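Local coordinates for S-M checkpoint control protein rad4 (Schizosaccharomyces pombe, PDB 4BU0) that is essential for DNA replication and for the checkpoint coupling S and M phases, its paired BRCT domains binding phosphorylated Crb2, at residues 151-154 against 155-158; 164-167 against 168-171; 17-20 against 21-24. All coordinates share one frame; numbering follows the deposited sequence.

Interaction 1: 151-154 against 155-158; sequences KYEY and ALKW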
loop_
_atom_site.group_PDB
_atom_site.type_symbol
_atom_site.label_atom_id
_atom_site.label_comp_id
_atom_site.label_asym_id
_atom_site.label_seq_id
_atom_site.Cartn_x
_atom_site.Cartn_y
_atom_site.Cartn_z
ATOM N N LYS A 151 -18.138 -10.591 13.499
ATOM C CA LYS A 151 -17.321 -9.892 12.494
ATOM C C LYS A 151 -16.903 -10.875 11.417
ATOM O O LYS A 151 -16.935 -10.549 10.231
ATOM C CB LYS A 151 -16.069 -9.267 13.144
ATOM C CG LYS A 151 -16.336 -7.969 13.869
ATOM C CD LYS A 151 -15.020 -7.430 14.461
ATOM C CE LYS A 151 -15.155 -6.087 15.123
ATOM N NZ LYS A 151 -13.855 -5.676 15.770
ATOM N N TYR A 152 -16.479 -12.091 11.814
ATOM C CA TYR A 152 -16.084 -13.057 10.819
ATOM C C TYR A 152 -17.210 -13.373 9.845
ATOM O O TYR A 152 -16.970 -13.371 8.645
ATOM C CB TYR A 152 -15.637 -14.354 11.528
ATOM C CG TYR A 152 -15.330 -15.498 10.586
ATOM C CD1 TYR A 152 -14.151 -15.524 9.847
ATOM C CD2 TYR A 152 -16.220 -16.561 10.434
ATOM C CE1 TYR A 152 -13.873 -16.564 8.963
ATOM C CE2 TYR A 152 -15.943 -17.615 9.559
ATOM C CZ TYR A 152 -14.768 -17.610 8.829
ATOM O OH TYR A 152 -14.486 -18.638 7.961
ATOM N N GLU A 153 -18.443 -13.604 10.363
ATOM C CA GLU A 153 -19.547 -13.947 9.468
ATOM C C GLU A 153 -19.874 -12.789 8.522
ATOM O O GLU A 153 -20.140 -13.012 7.335
ATOM C CB GLU A 153 -20.798 -14.366 10.269
ATOM C CG GLU A 153 -20.574 -15.641 11.088
ATOM C CD GLU A 153 -20.286 -16.928 10.333
ATOM O OE1 GLU A 153 -20.631 -17.019 9.130
ATOM O OE2 GLU A 153 -19.728 -17.860 10.959
ATOM N N TYR A 154 -19.826 -11.537 9.031
ATOM C CA TYR A 154 -20.137 -10.427 8.150
ATOM C C TYR A 154 -19.030 -10.173 7.133
ATOM O O TYR A 154 -19.306 -9.754 6.009
ATOM C CB TYR A 154 -20.489 -9.141 8.928
ATOM C CG TYR A 154 -21.948 -8.787 8.672
ATOM C CD1 TYR A 154 -22.968 -9.695 8.963
ATOM C CD2 TYR A 154 -22.295 -7.584 8.086
ATOM C CE1 TYR A 154 -24.303 -9.403 8.669
ATOM C CE2 TYR A 154 -23.626 -7.277 7.790
ATOM C CZ TYR A 154 -24.624 -8.189 8.085
ATOM O OH TYR A 154 -25.931 -7.881 7.792
ATOM N N ALA A 155 -17.755 -10.438 7.506
ATOM C CA ALA A 155 -16.693 -10.267 6.511
ATOM C C ALA A 155 -16.889 -11.263 5.371
ATOM O O ALA A 155 -16.634 -10.926 4.218
ATOM C CB ALA A 155 -15.336 -10.486 7.173
ATOM N N LEU A 156 -17.332 -12.492 5.688
ATOM C CA LEU A 156 -17.566 -13.456 4.604
ATOM C C LEU A 156 -18.685 -12.954 3.681
ATOM O O LEU A 156 -18.525 -12.962 2.465
ATOM C CB LEU A 156 -17.916 -14.847 5.149
ATOM C CG LEU A 156 -16.847 -15.627 5.895
ATOM C CD1 LEU A 156 -17.341 -17.031 6.186
ATOM C CD2 LEU A 156 -15.552 -15.724 5.087
ATOM N N LYS A 157 -19.769 -12.409 4.269
ATOM C CA LYS A 157 -20.887 -11.872 3.497
ATOM C C LYS A 157 -20.482 -10.668 2.602
ATOM O O LYS A 157 -20.923 -10.568 1.442
ATOM C CB LYS A 157 -21.983 -11.463 4.498
ATOM C CG LYS A 157 -23.248 -10.962 3.875
ATOM C CD LYS A 157 -24.214 -10.634 4.972
ATOM C CE LYS A 157 -25.449 -10.045 4.377
ATOM N NZ LYS A 157 -26.646 -10.473 5.133
ATOM N N TRP A 158 -19.659 -9.754 3.126
ATOM C CA TRP A 158 -19.224 -8.551 2.412
ATOM C C TRP A 158 -17.995 -8.804 1.519
ATOM O O TRP A 158 -17.458 -7.851 0.932
ATOM C CB TRP A 158 -18.886 -7.431 3.411
ATOM C CG TRP A 158 -20.068 -6.697 3.968
ATOM C CD1 TRP A 158 -21.290 -6.538 3.378
ATOM C CD2 TRP A 158 -20.121 -5.970 5.207
ATOM N NE1 TRP A 158 -22.095 -5.745 4.164
ATOM C CE2 TRP A 158 -21.414 -5.400 5.303
ATOM C CE3 TRP A 158 -19.221 -5.788 6.272
ATOM C CZ2 TRP A 158 -21.816 -4.627 6.400
ATOM C CZ3 TRP A 158 -19.633 -5.061 7.382
ATOM C CH2 TRP A 158 -20.896 -4.448 7.420
HETATM O O HOH W 1 -27.608 -10.810 7.521
#
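Tyr-154 O accepts the backbone N-H of Trp-158 at 2.9 Å, the last of four successive i to i+4 bonds that carry the helix from residues 151-154 into 155-158. The same two residues meet through their rings. Tyr-154 turns the edge bearing CD2 and CE2 onto the face of the indole in a T-shaped stack, with planes 84° apart and the Tyr-154 ring centroid 4.8 Å from that of the Trp-158 six-membered ring; the closest atoms, Tyr-154 CD2 and Trp-158 CZ2, are 3.4 Å apart. Over one face of the phenol runs the aliphatic chain of Lys-157, making a CH-pi contact from CD, 4.1 Å from the Tyr-154 ring centroid. With CG of Lys-157 anti to its backbone N (chi1 -177°), the chain follows the tyrosine outward until NZ donates to a water 2.6 Å away, itself only weakly linked to Tyr-154 OH. Further round, Leu-156 CD1 packs against Tyr-152 CE2 at 3.7 Å. An alanine in place of Trp-158 would probably leave the Tyr-154 edge without its aromatic partner and the phenol freer to turn. Lys-151 NZ bonds a modified side chain of the bound peptide, and apolar side chains of the same peptide pack on Tyr-154 and Trp-158, consistent with recognition of the Crb2 phosphopeptide. In the second BRCT domain, helix 150-157 links strands 141-144 and 161-163; Tyr-152 and Ala-155 rest on Val-162, while Lys-151 touches strand 106-110.

Interaction 2: 164-167 against 168-171; sequences CVEW and LWQS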
loop_
_atom_site.group_PDB
_atom_site.type_symbol
_atom_site.label_atom_id
_atom_site.label_comp_id
_atom_site.label_asym_id
_atom_site.label_seq_id
_atom_site.Cartn_x
_atom_site.Cartn_y
_atom_site.Cartn_z
ATOM N N CYS A 164 -4.972 -14.297 8.937
ATOM C CA CYS A 164 -4.335 -14.407 10.243
ATOM C C CYS A 164 -3.296 -13.280 10.385
ATOM O O CYS A 164 -2.942 -12.613 9.394
ATOM C CB CYS A 164 -3.708 -15.770 10.467
ATOM S SG CYS A 164 -2.395 -16.137 9.310
ATOM N N VAL A 165 -2.837 -13.053 11.619
ATOM C CA VAL A 165 -1.970 -11.920 11.888
ATOM C C VAL A 165 -0.622 -12.006 11.122
ATOM O O VAL A 165 0.033 -10.991 10.917
ATOM C CB VAL A 165 -1.783 -11.691 13.403
ATOM C CG1 VAL A 165 -0.968 -12.818 14.045
ATOM C CG2 VAL A 165 -1.200 -10.308 13.696
ATOM N N GLU A 166 -0.218 -13.213 10.698
ATOM C CA GLU A 166 1.016 -13.369 9.936
ATOM C C GLU A 166 0.984 -12.532 8.655
ATOM O O GLU A 166 2.023 -12.086 8.186
ATOM C CB GLU A 166 1.203 -14.852 9.621
ATOM C CG GLU A 166 2.579 -15.224 9.074
ATOM C CD GLU A 166 3.799 -14.973 9.948
ATOM O OE1 GLU A 166 3.657 -14.683 11.158
ATOM O OE2 GLU A 166 4.908 -14.966 9.369
ATOM N N TRP A 167 -0.221 -12.239 8.132
ATOM C CA TRP A 167 -0.317 -11.334 6.985
ATOM C C TRP A 167 0.309 -9.982 7.309
ATOM O O TRP A 167 1.018 -9.392 6.493
ATOM C CB TRP A 167 -1.793 -11.132 6.589
ATOM C CG TRP A 167 -1.983 -9.954 5.669
ATOM C CD1 TRP A 167 -1.770 -9.924 4.317
ATOM C CD2 TRP A 167 -2.395 -8.628 6.042
ATOM N NE1 TRP A 167 -1.977 -8.649 3.833
ATOM C CE2 TRP A 167 -2.352 -7.831 4.876
ATOM C CE3 TRP A 167 -2.790 -8.041 7.262
ATOM C CZ2 TRP A 167 -2.667 -6.465 4.895
ATOM C CZ3 TRP A 167 -3.113 -6.692 7.283
ATOM C CH2 TRP A 167 -3.050 -5.920 6.110
ATOM N N LEU A 168 -0.022 -9.470 8.502
ATOM C CA LEU A 168 0.499 -8.188 8.908
ATOM C C LEU A 168 2.005 -8.222 9.104
ATOM O O LEU A 168 2.707 -7.328 8.617
ATOM C CB LEU A 168 -0.205 -7.770 10.219
ATOM C CG LEU A 168 0.273 -6.431 10.823
ATOM C CD1 LEU A 168 -0.029 -5.257 9.892
ATOM C CD2 LEU A 168 -0.411 -6.194 12.181
ATOM N N TRP A 169 2.490 -9.237 9.789
ATOM C CA TRP A 169 3.908 -9.287 10.043
ATOM C C TRP A 169 4.713 -9.443 8.771
ATOM O O TRP A 169 5.678 -8.785 8.618
ATOM C CB TRP A 169 4.250 -10.367 11.064
ATOM C CG TRP A 169 3.472 -10.325 12.361
ATOM C CD1 TRP A 169 2.983 -11.389 13.006
ATOM C CD2 TRP A 169 3.133 -9.183 13.153
ATOM N NE1 TRP A 169 2.334 -10.996 14.139
ATOM C CE2 TRP A 169 2.418 -9.644 14.236
ATOM C CE3 TRP A 169 3.351 -7.825 13.041
ATOM C CZ2 TRP A 169 1.921 -8.793 15.190
ATOM C CZ3 TRP A 169 2.852 -7.012 14.002
ATOM C CH2 TRP A 169 2.145 -7.503 15.031
ATOM N N GLN A 170 4.265 -10.329 7.895
ATOM C CA GLN A 170 5.031 -10.502 6.660
ATOM C C GLN A 170 4.908 -9.282 5.734
ATOM O O GLN A 170 5.860 -8.995 5.009
ATOM C CB GLN A 170 4.621 -11.791 5.938
ATOM C CG GLN A 170 5.143 -13.010 6.703
ATOM C CD GLN A 170 5.120 -14.274 5.852
ATOM O OE1 GLN A 170 5.197 -14.231 4.614
ATOM N NE2 GLN A 170 5.000 -15.420 6.523
ATOM N N SER A 171 3.738 -8.585 5.719
ATOM C CA SER A 171 3.588 -7.391 4.877
ATOM C C SER A 171 4.523 -6.311 5.376
ATOM O O SER A 171 5.214 -5.677 4.576
ATOM C CB SER A 171 2.140 -6.889 4.910
ATOM O OG SER A 171 1.271 -7.790 4.237
#
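Val-165 places CG2 anti to its backbone N, while Trp-169 swings CG to the side away from its own carbonyl carbon (chi1 -52°), and the methyl thereby comes to lie over the indole. Val-165 CG2 is 3.7 Å from Trp-169 CE2, set toward the rim of that face. The same i to i+4 spacing recurs in Glu-166 and Gln-170. The bend of Glu-166 at chi2 brings its carboxylate back to the extended Gln-170 chain, where Gln-170 NE2 donates to Glu-166 OE2 at 2.9 Å. This bond is nearly straight, 167° at the hydrogen; it uses the anti lone pair and lies in the amide plane, although carboxylate and amide planes stand 81° apart. The other oxygen, Glu-166 OE1, sits at the indole edge, 3.8 Å from Trp-169 CD1.

Ser-171 grips Trp-167 O twice, by its backbone N at 2.9 Å and by OG at 2.8 Å, from opposite faces of the carbonyl plane. The hydroxyl lies over one face of the Trp-167 indole. Both polar ends have partners farther along the chain: Leu-178 O accepts from Trp-167 NE1, and Leu-178 N bonds Ser-171 OG, tying this buried side of the helix to the segment that follows it. At this start of helix 166-174 in the second BRCT domain, Trp-167 also stacks on His-141 and touches Ile-143 of strand 141-144, whereas Val-165 and Leu-168 pack against Ile-120 of helix 116-126, and Trp-169 meets Tyr-123 of that helix edge-to-face.

Interaction 3: 17-20 against 21-24; sequences IDLK and QRTE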
loop_
_atom_site.group_PDB
_atom_site.type_symbol
_atom_site.label_atom_id
_atom_site.label_comp_id
_atom_site.label_asym_id
_atom_site.label_seq_id
_atom_site.Cartn_x
_atom_site.Cartn_y
_atom_site.Cartn_z
ATOM N N ILE A 17 -3.031 6.173 -9.868
ATOM C CA ILE A 17 -2.743 7.584 -9.727
ATOM C C ILE A 17 -3.687 8.273 -10.710
ATOM O O ILE A 17 -3.725 7.866 -11.871
ATOM C CB ILE A 17 -1.250 7.936 -9.969
ATOM C CG1 ILE A 17 -0.323 7.142 -8.986
ATOM C CG2 ILE A 17 -1.022 9.445 -9.834
ATOM C CD1 ILE A 17 -0.433 7.563 -7.486
ATOM N N ASP A 18 -4.438 9.275 -10.241
ATOM C CA ASP A 18 -5.393 10.023 -11.074
ATOM C C ASP A 18 -4.667 10.724 -12.235
ATOM O O ASP A 18 -3.487 11.069 -12.109
ATOM C CB ASP A 18 -6.154 11.041 -10.220
ATOM C CG ASP A 18 -7.091 10.451 -9.167
ATOM O OD1 ASP A 18 -7.319 9.215 -9.187
ATOM O OD2 ASP A 18 -7.607 11.227 -8.334
ATOM N N LEU A 19 -5.362 10.939 -13.368
ATOM C CA LEU A 19 -4.766 11.564 -14.553
ATOM C C LEU A 19 -3.993 12.863 -14.283
ATOM O O LEU A 19 -2.878 12.994 -14.785
ATOM C CB LEU A 19 -5.850 11.834 -15.619
ATOM C CG LEU A 19 -5.361 12.500 -16.928
ATOM C CD1 LEU A 19 -4.341 11.614 -17.683
ATOM C CD2 LEU A 19 -6.540 12.810 -17.842
ATOM N N LYS A 20 -4.555 13.813 -13.511
ATOM C CA LYS A 20 -3.886 15.090 -13.261
ATOM C C LYS A 20 -2.516 14.853 -12.595
ATOM O O LYS A 20 -1.491 15.364 -13.065
ATOM C CB LYS A 20 -4.778 15.996 -12.391
ATOM C CG LYS A 20 -4.174 17.357 -12.085
ATOM C CD LYS A 20 -5.097 18.177 -11.178
ATOM C CE LYS A 20 -4.512 19.522 -10.806
ATOM N NZ LYS A 20 -4.560 20.488 -11.938
ATOM N N GLN A 21 -2.515 14.045 -11.535
ATOM C CA GLN A 21 -1.279 13.760 -10.803
ATOM C C GLN A 21 -0.324 12.913 -11.653
ATOM O O GLN A 21 0.887 13.170 -11.611
ATOM C CB GLN A 21 -1.598 13.075 -9.465
ATOM C CG GLN A 21 -0.384 12.856 -8.572
ATOM C CD GLN A 21 -0.654 13.090 -7.105
ATOM O OE1 GLN A 21 -1.698 12.711 -6.569
ATOM N NE2 GLN A 21 0.308 13.688 -6.415
ATOM N N ARG A 22 -0.840 11.942 -12.428
ATOM C CA ARG A 22 -0.006 11.115 -13.301
ATOM C C ARG A 22 0.699 11.976 -14.361
ATOM O O ARG A 22 1.861 11.731 -14.708
ATOM C CB ARG A 22 -0.871 10.051 -13.989
ATOM C CG ARG A 22 -0.370 8.636 -13.900
ATOM C CD ARG A 22 -1.472 7.650 -14.265
ATOM N NE ARG A 22 -2.027 7.889 -15.604
ATOM C CZ ARG A 22 -3.317 8.066 -15.882
ATOM N NH1 ARG A 22 -4.225 8.040 -14.913
ATOM N NH2 ARG A 22 -3.709 8.264 -17.130
ATOM N N THR A 23 -0.022 12.974 -14.925
ATOM C CA THR A 23 0.548 13.864 -15.927
ATOM C C THR A 23 1.649 14.705 -15.292
ATOM O O THR A 23 2.713 14.864 -15.893
ATOM C CB THR A 23 -0.570 14.728 -16.529
ATOM O OG1 THR A 23 -1.547 13.848 -17.094
ATOM C CG2 THR A 23 -0.058 15.664 -17.612
ATOM N N GLU A 24 1.433 15.200 -14.054
ATOM C CA GLU A 24 2.443 16.000 -13.355
ATOM C C GLU A 24 3.710 15.155 -13.130
ATOM O O GLU A 24 4.830 15.597 -13.408
ATOM C CB GLU A 24 1.882 16.474 -11.998
ATOM C CG GLU A 24 2.906 17.194 -11.151
ATOM C CD GLU A 24 2.487 17.525 -9.738
ATOM O OE1 GLU A 24 1.433 17.022 -9.289
ATOM O OE2 GLU A 24 3.243 18.255 -9.064
#
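Arg-22 reaches back from the first turn of helix 19-31 to the carbonyl of Ile-17, at the point where the beta-alpha-beta unit of the first BRCT domain passes from strand 11-15 into its helix. Asp-18 holds the N-cap position, but its side chain makes no capping bond.

Hydrogen bonds to main-chain carbonyls set the frame. Arg-22 N donates to Asp-18 O at 2.8 Å, and Glu-24 N to Lys-20 O at 3.1 Å, each one turn along the helix. Leu-19 O takes two donors from Thr-23, the backbone N at 2.9 Å and OG1 at 2.8 Å, arriving from opposite faces of its carbonyl plane; the hydroxyl comes from above that plane. Turning OG1 of Thr-23 beside the backbone N (chi1 -58°) is what brings it within reach of a carbonyl already engaged by the main chain.

Van der Waals contacts add to these bonds. Ile-17, which is buried, sets its CG2 methyl 3.7 Å from Gln-21 CG, and both side chains also touch Ser-72 in a loop of the same domain. On the more exposed Leu-19, the CD1 methyl touches two polar neighbours, 3.5 Å from Arg-22 NH2 and 3.6 Å from Thr-23 OG1.

Among charged groups, Glu-24 pairs with Lys-28 farther along the helix in a salt bridge. The Arg-22 side chain bends at chi3, and Arg-22 NH1 donates to Ile-17 O at 3.1 Å, the acceptor lying in the guanidinium plane and the donor in the carbonyl plane.

Overall arrangement
From the N terminus the chain meets interaction 3 first, at the start of helix 19-31 in the first BRCT domain. It then runs through the rest of that domain and into the second, where interaction 1 takes in nearly all of helix 150-157 and interaction 2 the start of helix 166-174, with strand 161-163 between them. Each closes only a helical turn; the three follow in series, and none nests in or crosses another. Interactions 1 and 2 share one domain, their centres about 19 Å apart, and bear on strands of its parallel sheet. Interaction 3 lies about 35 Å from interaction 1, centre to centre, and across the chain's centre from interaction 2.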